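Local coordinates for protein alpha-1,6-mannanase (Bacteroides thetaiotaomicron, PDB 4V1S) that probably hydrolyses alpha-1,6-mannosidic linkages in mannan polysaccharides, as a glycoside hydrolase of family 76, at residues S297-L309 with V334-I346. Residues are numbered along the deposited sequence; the frame is centred on the assembly and turned at random.
Sequences SEAKWYNSINGAL and VWLTKAFHAINFI
G307 packs directly on helix 334-350, its CA 4.2 Å from the CA of A342. The chain leaves helix 284-301 at Y302 and folds into a tight loop. G307 has a positive phi, and a CB there would collide with H341 O. The close approach lets A342 CA make a C-H...O contact with G307 O at 3.3 Å. Two waters bridge the backbones: one donates to N306 O and H341 O, the other to G307 O and A342 O.

H341 CG is anti to the backbone N (chi1 -163°), sending the ring to the loop. NE2 donates to I305 O over 2.8 Å, nearly straight at 162°. The oxygen lies in the imidazole plane, but the donor sits well above the peptide carbonyl plane. Y302 OH meets the edge of the same imidazole.

F345 packs against the turn, with A308 CB over one ring face, 3.9 Å from the ring centroid, a CH-pi contact. N306 ND2 approaches F345 CE1, with amide and ring planes 45° apart. A342 CB touches both Y302 CE1 and L309 CD1.

Toward the N-terminal end of helix 334-350, the extended side chain of K338 crosses that of E298 at about a right angle. K338 NZ forms a salt bridge to E298 OE1 at 2.9 Å, on its syn lone pair, and a weak bond to OE2. E298 OE2 meets the edge of the W335 ring and accepts from W323 NE1.

Within the loop, N303 OD1 takes the backbone N of both I305 and N306, an Asx turn and Asx motif. G307 and A308 face N303 in a G1 beta bulge. The loop links helix 284-301 to helix 313-330 and packs on helix 334-350, a helix-to-helix connection as expected in the GH76 (alpha/alpha)6 barrel.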
ATOM      1  N   SER A 297      14.531   9.081  -3.011  1.00 13.79           N
ATOM      2  CA  SER A 297      13.982   7.775  -3.330  1.00 12.57           C
ATOM      3  C   SER A 297      14.161   7.459  -4.825  1.00 12.95           C
ATOM      4  O   SER A 297      14.556   6.344  -5.185  1.00 12.85           O
ATOM      5  CB  SER A 297      12.489   7.712  -2.992  1.00 12.04           C
ATOM      6  OG  SER A 297      12.264   7.878  -1.574  1.00 13.07           O
ATOM      7  N   GLU A 298      13.924   8.440  -5.687  1.00 17.21           N
ATOM      8  CA  GLU A 298      14.217   8.253  -7.117  1.00 17.27           C
ATOM      9  C   GLU A 298      15.710   7.955  -7.337  1.00 15.38           C
ATOM     10  O   GLU A 298      16.075   7.029  -8.051  1.00 14.95           O
ATOM     11  CB  GLU A 298      13.826   9.494  -7.923  1.00 16.65           C
ATOM     12  CG  GLU A 298      12.350   9.797  -7.938  1.00 18.19           C
ATOM     13  CD  GLU A 298      12.004  10.977  -8.803  1.00 20.88           C
ATOM     14  OE1 GLU A 298      12.834  11.353  -9.663  1.00 24.01           O
ATOM     15  OE2 GLU A 298      10.894  11.520  -8.651  1.00 17.01           O
ATOM     16  N   ALA A 299      16.586   8.745  -6.708  1.00 14.33           N
ATOM     17  CA  ALA A 299      18.015   8.545  -6.892  1.00 14.97           C
ATOM     18  C   ALA A 299      18.420   7.154  -6.448  1.00 12.56           C
ATOM     19  O   ALA A 299      19.247   6.524  -7.083  1.00 15.37           O
ATOM     20  CB  ALA A 299      18.802   9.587  -6.135  1.00 14.95           C
ATOM     21  N   LYS A 300      17.848   6.671  -5.337  1.00 14.33           N
ATOM     22  CA  LYS A 300      18.276   5.374  -4.814  1.00 13.94           C
ATOM     23  C   LYS A 300      17.715   4.194  -5.635  1.00 13.02           C
ATOM     24  O   LYS A 300      18.430   3.243  -5.934  1.00 15.70           O
ATOM     25  CB  LYS A 300      17.883   5.214  -3.357  1.00 14.85           C
ATOM     26  CG  LYS A 300      18.308   3.892  -2.760  1.00 15.74           C
ATOM     27  CD  LYS A 300      18.146   3.857  -1.249  1.00 18.70           C
ATOM     28  CE  LYS A 300      18.507   2.497  -0.687  1.00 18.60           C
ATOM     29  NZ  LYS A 300      19.977   2.278  -0.656  1.00 19.44           N
ATOM     30  N   TRP A 301      16.430   4.268  -5.970  1.00 12.96           N
ATOM     31  CA  TRP A 301      15.693   3.110  -6.460  1.00 14.65           C
ATOM     32  C   TRP A 301      15.238   3.150  -7.906  1.00 14.65           C
ATOM     33  O   TRP A 301      14.927   2.097  -8.449  1.00 16.00           O
ATOM     34  CB  TRP A 301      14.477   2.815  -5.579  1.00 13.59           C
ATOM     35  CG  TRP A 301      14.803   2.346  -4.177  1.00 13.62           C
ATOM     36  CD1 TRP A 301      15.365   1.160  -3.830  1.00 15.59           C
ATOM     37  CD2 TRP A 301      14.535   3.043  -2.938  1.00 14.40           C
ATOM     38  NE1 TRP A 301      15.479   1.061  -2.454  1.00 14.82           N
ATOM     39  CE2 TRP A 301      14.984   2.206  -1.886  1.00 13.20           C
ATOM     40  CE3 TRP A 301      13.977   4.289  -2.617  1.00 14.06           C
ATOM     41  CZ2 TRP A 301      14.904   2.575  -0.546  1.00 14.62           C
ATOM     42  CZ3 TRP A 301      13.909   4.661  -1.268  1.00 13.78           C
ATOM     43  CH2 TRP A 301      14.371   3.803  -0.258  1.00 15.07           C
ATOM     44  N   TYR A 302      15.214   4.322  -8.529  1.00 14.20           N
ATOM     45  CA  TYR A 302      14.619   4.431  -9.854  1.00 17.71           C
ATOM     46  C   TYR A 302      15.648   4.613 -10.937  1.00 14.71           C
ATOM     47  O   TYR A 302      16.432   5.551 -10.887  1.00 13.06           O
ATOM     48  CB  TYR A 302      13.639   5.589  -9.893  1.00 15.79           C
ATOM     49  CG  TYR A 302      12.886   5.741 -11.209  1.00 13.56           C
ATOM     50  CD1 TYR A 302      12.225   4.638 -11.808  1.00 14.79           C
ATOM     51  CD2 TYR A 302      12.810   6.953 -11.833  1.00 14.22           C
ATOM     52  CE1 TYR A 302      11.504   4.789 -12.972  1.00 17.84           C
ATOM     53  CE2 TYR A 302      12.053   7.131 -12.996  1.00 17.19           C
ATOM     54  CZ  TYR A 302      11.419   6.059 -13.576  1.00 17.83           C
ATOM     55  OH  TYR A 302      10.718   6.190 -14.777  1.00 19.77           O
ATOM     56  N   ASN A 303      15.632   3.725 -11.926  1.00 13.96           N
ATOM     57  CA  ASN A 303      16.418   3.935 -13.157  1.00 14.00           C
ATOM     58  C   ASN A 303      15.454   4.622 -14.124  1.00 15.45           C
ATOM     59  O   ASN A 303      14.570   3.978 -14.704  1.00 15.57           O
ATOM     60  CB  ASN A 303      16.916   2.611 -13.689  1.00 15.11           C
ATOM     61  CG  ASN A 303      17.632   2.728 -15.032  1.00 15.25           C
ATOM     62  OD1 ASN A 303      17.440   3.671 -15.783  1.00 15.67           O
ATOM     63  ND2 ASN A 303      18.461   1.732 -15.334  1.00 14.87           N
ATOM     64  N   SER A 304      15.635   5.923 -14.331  1.00 16.63           N
ATOM     65  CA  SER A 304      14.713   6.678 -15.162  1.00 16.69           C
ATOM     66  C   SER A 304      14.877   6.401 -16.660  1.00 17.70           C
ATOM     67  O   SER A 304      14.034   6.789 -17.487  1.00 18.45           O
ATOM     68  CB  SER A 304      14.855   8.153 -14.891  1.00 17.94           C
ATOM     69  OG  SER A 304      15.950   8.696 -15.545  1.00 17.59           O
ATOM     70  N   ILE A 305      15.965   5.744 -17.005  1.00 16.78           N
ATOM     71  CA  ILE A 305      16.267   5.509 -18.392  1.00 20.11           C
ATOM     72  C   ILE A 305      15.387   4.355 -18.870  1.00 18.02           C
ATOM     73  O   ILE A 305      14.667   4.478 -19.872  1.00 19.75           O
ATOM     74  CB  ILE A 305      17.761   5.190 -18.626  1.00 19.39           C
ATOM     75  CG1 ILE A 305      18.687   6.249 -17.981  1.00 19.19           C
ATOM     76  CG2 ILE A 305      18.029   5.117 -20.120  1.00 21.29           C
ATOM     77  CD1 ILE A 305      18.379   7.691 -18.339  1.00 21.28           C
ATOM     78  N   ASN A 306      15.417   3.239 -18.138  1.00 16.75           N
ATOM     79  CA  ASN A 306      14.574   2.112 -18.544  1.00 14.95           C
ATOM     80  C   ASN A 306      13.258   1.975 -17.810  1.00 15.57           C
ATOM     81  O   ASN A 306      12.353   1.225 -18.270  1.00 19.34           O
ATOM     82  CB  ASN A 306      15.330   0.771 -18.515  1.00 18.56           C
ATOM     83  CG  ASN A 306      15.692   0.301 -17.118  1.00 16.70           C
ATOM     84  OD1 ASN A 306      15.472   0.982 -16.132  1.00 17.28           O
ATOM     85  ND2 ASN A 306      16.258  -0.878 -17.040  1.00 19.85           N
ATOM     86  N   GLY A 307      13.139   2.671 -16.690  1.00 15.77           N
ATOM     87  CA  GLY A 307      11.900   2.591 -15.889  1.00 17.71           C
ATOM     88  C   GLY A 307      11.919   1.616 -14.714  1.00 17.29           C
ATOM     89  O   GLY A 307      10.957   1.513 -14.021  1.00 16.24           O
ATOM     90  N   ALA A 308      13.019   0.909 -14.506  1.00 16.11           N
ATOM     91  CA  ALA A 308      13.129  -0.113 -13.471  1.00 15.51           C
ATOM     92  C   ALA A 308      13.188   0.467 -12.074  1.00 14.74           C
ATOM     93  O   ALA A 308      13.813   1.521 -11.826  1.00 15.99           O
ATOM     94  CB  ALA A 308      14.381  -0.971 -13.680  1.00 14.38           C
ATOM     95  N   LEU A 309      12.529  -0.232 -11.159  1.00 14.62           N
ATOM     96  CA  LEU A 309      12.538   0.123  -9.739  1.00 13.37           C
ATOM     97  C   LEU A 309      13.211  -0.992  -8.936  1.00 12.65           C
ATOM     98  O   LEU A 309      12.749  -2.127  -8.910  1.00 15.17           O
ATOM     99  CB  LEU A 309      11.118   0.375  -9.236  1.00 13.63           C
ATOM    100  CG  LEU A 309      10.546   1.738  -9.634  1.00 16.52           C
ATOM    101  CD1 LEU A 309       9.025   1.737  -9.629  1.00 17.84           C
ATOM    102  CD2 LEU A 309      11.093   2.843  -8.712  1.00 15.18           C
ATOM    103  N   VAL A 334       5.352  15.772 -15.739  1.00 21.01           N
ATOM    104  CA  VAL A 334       6.601  15.023 -15.538  1.00 21.68           C
ATOM    105  C   VAL A 334       6.391  13.838 -14.582  1.00 21.41           C
ATOM    106  O   VAL A 334       6.982  12.765 -14.753  1.00 20.43           O
ATOM    107  CB  VAL A 334       7.751  15.913 -15.004  1.00 21.19           C
ATOM    108  CG1 VAL A 334       7.545  16.319 -13.541  1.00 31.94           C
ATOM    109  CG2 VAL A 334       9.085  15.177 -15.129  1.00 25.80           C
ATOM    110  N   TRP A 335       5.559  14.037 -13.568  1.00 20.01           N
ATOM    111  CA  TRP A 335       5.309  12.977 -12.585  1.00 17.49           C
ATOM    112  C   TRP A 335       4.581  11.795 -13.237  1.00 17.28           C
ATOM    113  O   TRP A 335       4.877  10.661 -12.937  1.00 17.62           O
ATOM    114  CB  TRP A 335       4.465  13.497 -11.428  1.00 16.64           C
ATOM    115  CG  TRP A 335       5.081  14.629 -10.673  1.00 14.84           C
ATOM    116  CD1 TRP A 335       4.562  15.868 -10.536  1.00 17.37           C
ATOM    117  CD2 TRP A 335       6.315  14.617  -9.939  1.00 17.64           C
ATOM    118  NE1 TRP A 335       5.401  16.658  -9.780  1.00 18.96           N
ATOM    119  CE2 TRP A 335       6.477  15.906  -9.384  1.00 18.70           C
ATOM    120  CE3 TRP A 335       7.300  13.646  -9.692  1.00 19.77           C
ATOM    121  CZ2 TRP A 335       7.568  16.247  -8.580  1.00 20.88           C
ATOM    122  CZ3 TRP A 335       8.381  13.986  -8.903  1.00 22.55           C
ATOM    123  CH2 TRP A 335       8.517  15.284  -8.369  1.00 22.08           C
ATOM    124  N   LEU A 336       3.673  12.076 -14.163  1.00 18.58           N
ATOM    125  CA  LEU A 336       2.970  11.000 -14.898  1.00 19.46           C
ATOM    126  C   LEU A 336       3.916  10.332 -15.884  1.00 19.87           C
ATOM    127  O   LEU A 336       3.881   9.136 -16.053  1.00 21.86           O
ATOM    128  CB  LEU A 336       1.743  11.540 -15.594  1.00 18.84           C
ATOM    129  CG  LEU A 336       0.734  12.163 -14.654  1.00 19.98           C
ATOM    130  CD1 LEU A 336      -0.497  12.517 -15.447  1.00 18.87           C
ATOM    131  CD2 LEU A 336       0.450  11.238 -13.465  1.00 20.50           C
ATOM    132  N   THR A 337       4.802  11.099 -16.501  1.00 19.06           N
ATOM    133  CA  THR A 337       5.804  10.505 -17.346  1.00 20.46           C
ATOM    134  C   THR A 337       6.607   9.431 -16.640  1.00 17.81           C
ATOM    135  O   THR A 337       6.864   8.361 -17.200  1.00 21.27           O
ATOM    136  CB  THR A 337       6.740  11.585 -17.933  1.00 24.84           C
ATOM    137  OG1 THR A 337       5.958  12.479 -18.727  1.00 29.12           O
ATOM    138  CG2 THR A 337       7.815  10.965 -18.802  1.00 30.20           C
ATOM    139  N   LYS A 338       7.024   9.724 -15.421  1.00 16.20           N
ATOM    140  CA  LYS A 338       7.766   8.772 -14.634  1.00 16.80           C
ATOM    141  C   LYS A 338       6.875   7.549 -14.356  1.00 15.00           C
ATOM    142  O   LYS A 338       7.292   6.417 -14.524  1.00 15.17           O
ATOM    143  CB  LYS A 338       8.237   9.444 -13.325  1.00 17.03           C
ATOM    144  CG  LYS A 338       9.301  10.526 -13.546  1.00 18.20           C
ATOM    145  CD  LYS A 338       9.683  11.263 -12.267  1.00 22.71           C
ATOM    146  CE  LYS A 338      10.832  12.214 -12.515  1.00 25.76           C
ATOM    147  NZ  LYS A 338      11.089  13.020 -11.305  1.00 25.39           N
ATOM    148  N   ALA A 339       5.652   7.792 -13.906  1.00 12.71           N
ATOM    149  CA  ALA A 339       4.781   6.704 -13.518  1.00 14.44           C
ATOM    150  C   ALA A 339       4.523   5.769 -14.706  1.00 13.86           C
ATOM    151  O   ALA A 339       4.631   4.553 -14.593  1.00 16.77           O
ATOM    152  CB  ALA A 339       3.495   7.254 -12.938  1.00 16.26           C
ATOM    153  N   PHE A 340       4.173   6.333 -15.838  1.00 13.43           N
ATOM    154  CA  PHE A 340       3.891   5.512 -17.002  1.00 14.83           C
ATOM    155  C   PHE A 340       5.126   4.767 -17.490  1.00 14.67           C
ATOM    156  O   PHE A 340       5.036   3.622 -17.907  1.00 18.29           O
ATOM    157  CB  PHE A 340       3.310   6.322 -18.137  1.00 18.30           C
ATOM    158  CG  PHE A 340       1.913   6.826 -17.885  1.00 18.72           C
ATOM    159  CD1 PHE A 340       0.891   5.953 -17.629  1.00 23.08           C
ATOM    160  CD2 PHE A 340       1.624   8.182 -17.969  1.00 24.15           C
ATOM    161  CE1 PHE A 340      -0.395   6.409 -17.436  1.00 22.63           C
ATOM    162  CE2 PHE A 340       0.353   8.637 -17.771  1.00 26.74           C
ATOM    163  CZ  PHE A 340      -0.659   7.749 -17.489  1.00 26.54           C
ATOM    164  N   HIS A 341       6.283   5.417 -17.438  1.00 17.16           N
ATOM    165  CA  HIS A 341       7.533   4.725 -17.840  1.00 17.31           C
ATOM    166  C   HIS A 341       7.810   3.492 -16.939  1.00 15.63           C
ATOM    167  O   HIS A 341       8.166   2.420 -17.424  1.00 14.22           O
ATOM    168  CB  HIS A 341       8.693   5.708 -17.785  1.00 19.09           C
ATOM    169  CG  HIS A 341       9.905   5.264 -18.529  1.00 19.66           C
ATOM    170  ND1 HIS A 341       9.865   4.869 -19.846  1.00 24.43           N
ATOM    171  CD2 HIS A 341      11.204   5.212 -18.159  1.00 22.06           C
ATOM    172  CE1 HIS A 341      11.083   4.555 -20.245  1.00 26.18           C
ATOM    173  NE2 HIS A 341      11.913   4.760 -19.242  1.00 25.77           N
ATOM    174  N   ALA A 342       7.600   3.647 -15.620  1.00 13.86           N
ATOM    175  CA  ALA A 342       7.861   2.565 -14.671  1.00 13.36           C
ATOM    176  C   ALA A 342       6.836   1.432 -14.905  1.00 14.31           C
ATOM    177  O   ALA A 342       7.183   0.253 -14.918  1.00 14.13           O
ATOM    178  CB  ALA A 342       7.828   3.065 -13.248  1.00 13.18           C
ATOM    179  N   ILE A 343       5.587   1.821 -15.125  1.00 13.96           N
ATOM    180  CA  ILE A 343       4.509   0.831 -15.360  1.00 13.86           C
ATOM    181  C   ILE A 343       4.721   0.110 -16.704  1.00 13.77           C
ATOM    182  O   ILE A 343       4.506  -1.114 -16.811  1.00 16.00           O
ATOM    183  CB  ILE A 343       3.115   1.477 -15.180  1.00 15.87           C
ATOM    184  CG1 ILE A 343       2.963   1.916 -13.708  1.00 14.30           C
ATOM    185  CG2 ILE A 343       2.031   0.488 -15.555  1.00 16.43           C
ATOM    186  CD1 ILE A 343       1.776   2.798 -13.440  1.00 14.74           C
ATOM    187  N   ASN A 344       5.180   0.831 -17.723  1.00 15.77           N
ATOM    188  CA  ASN A 344       5.501   0.200 -19.010  1.00 15.79           C
ATOM    189  C   ASN A 344       6.572  -0.848 -18.849  1.00 15.80           C
ATOM    190  O   ASN A 344       6.495  -1.904 -19.443  1.00 18.42           O
ATOM    191  CB  ASN A 344       5.914   1.263 -20.043  1.00 15.12           C
ATOM    192  CG  ASN A 344       4.745   2.170 -20.471  1.00 18.90           C
ATOM    193  OD1 ASN A 344       3.580   1.890 -20.224  1.00 19.77           O
ATOM    194  ND2 ASN A 344       5.071   3.262 -21.111  1.00 19.75           N
ATOM    195  N   PHE A 345       7.581  -0.541 -18.031  1.00 15.37           N
ATOM    196  CA  PHE A 345       8.641  -1.491 -17.748  1.00 16.35           C
ATOM    197  C   PHE A 345       8.111  -2.764 -17.090  1.00 15.38           C
ATOM    198  O   PHE A 345       8.508  -3.861 -17.436  1.00 17.99           O
ATOM    199  CB  PHE A 345       9.721  -0.835 -16.876  1.00 15.29           C
ATOM    200  CG  PHE A 345      10.859  -1.760 -16.521  1.00 15.34           C
ATOM    201  CD1 PHE A 345      11.903  -1.932 -17.361  1.00 16.78           C
ATOM    202  CD2 PHE A 345      10.852  -2.440 -15.296  1.00 14.95           C
ATOM    203  CE1 PHE A 345      12.967  -2.762 -17.021  1.00 16.92           C
ATOM    204  CE2 PHE A 345      11.884  -3.294 -14.951  1.00 15.31           C
ATOM    205  CZ  PHE A 345      12.954  -3.439 -15.824  1.00 16.11           C
ATOM    206  N   ILE A 346       7.229  -2.622 -16.113  1.00 14.69           N
ATOM    207  CA  ILE A 346       6.618  -3.788 -15.502  1.00 13.48           C
ATOM    208  C   ILE A 346       6.002  -4.702 -16.565  1.00 16.15           C
ATOM    209  O   ILE A 346       6.262  -5.893 -16.592  1.00 16.92           O
ATOM    210  CB  ILE A 346       5.557  -3.368 -14.455  1.00 15.77           C
ATOM    211  CG1 ILE A 346       6.227  -2.612 -13.292  1.00 17.77           C
ATOM    212  CG2 ILE A 346       4.836  -4.604 -13.913  1.00 17.49           C
ATOM    213  CD1 ILE A 346       5.214  -1.895 -12.433  1.00 18.33           C
TER
HETATM  214  O   HOH W   1       9.783   1.593 -19.513  1.00 22.56           O
HETATM  215  O   HOH W   2       9.385  -0.392 -12.603  1.00 17.91           O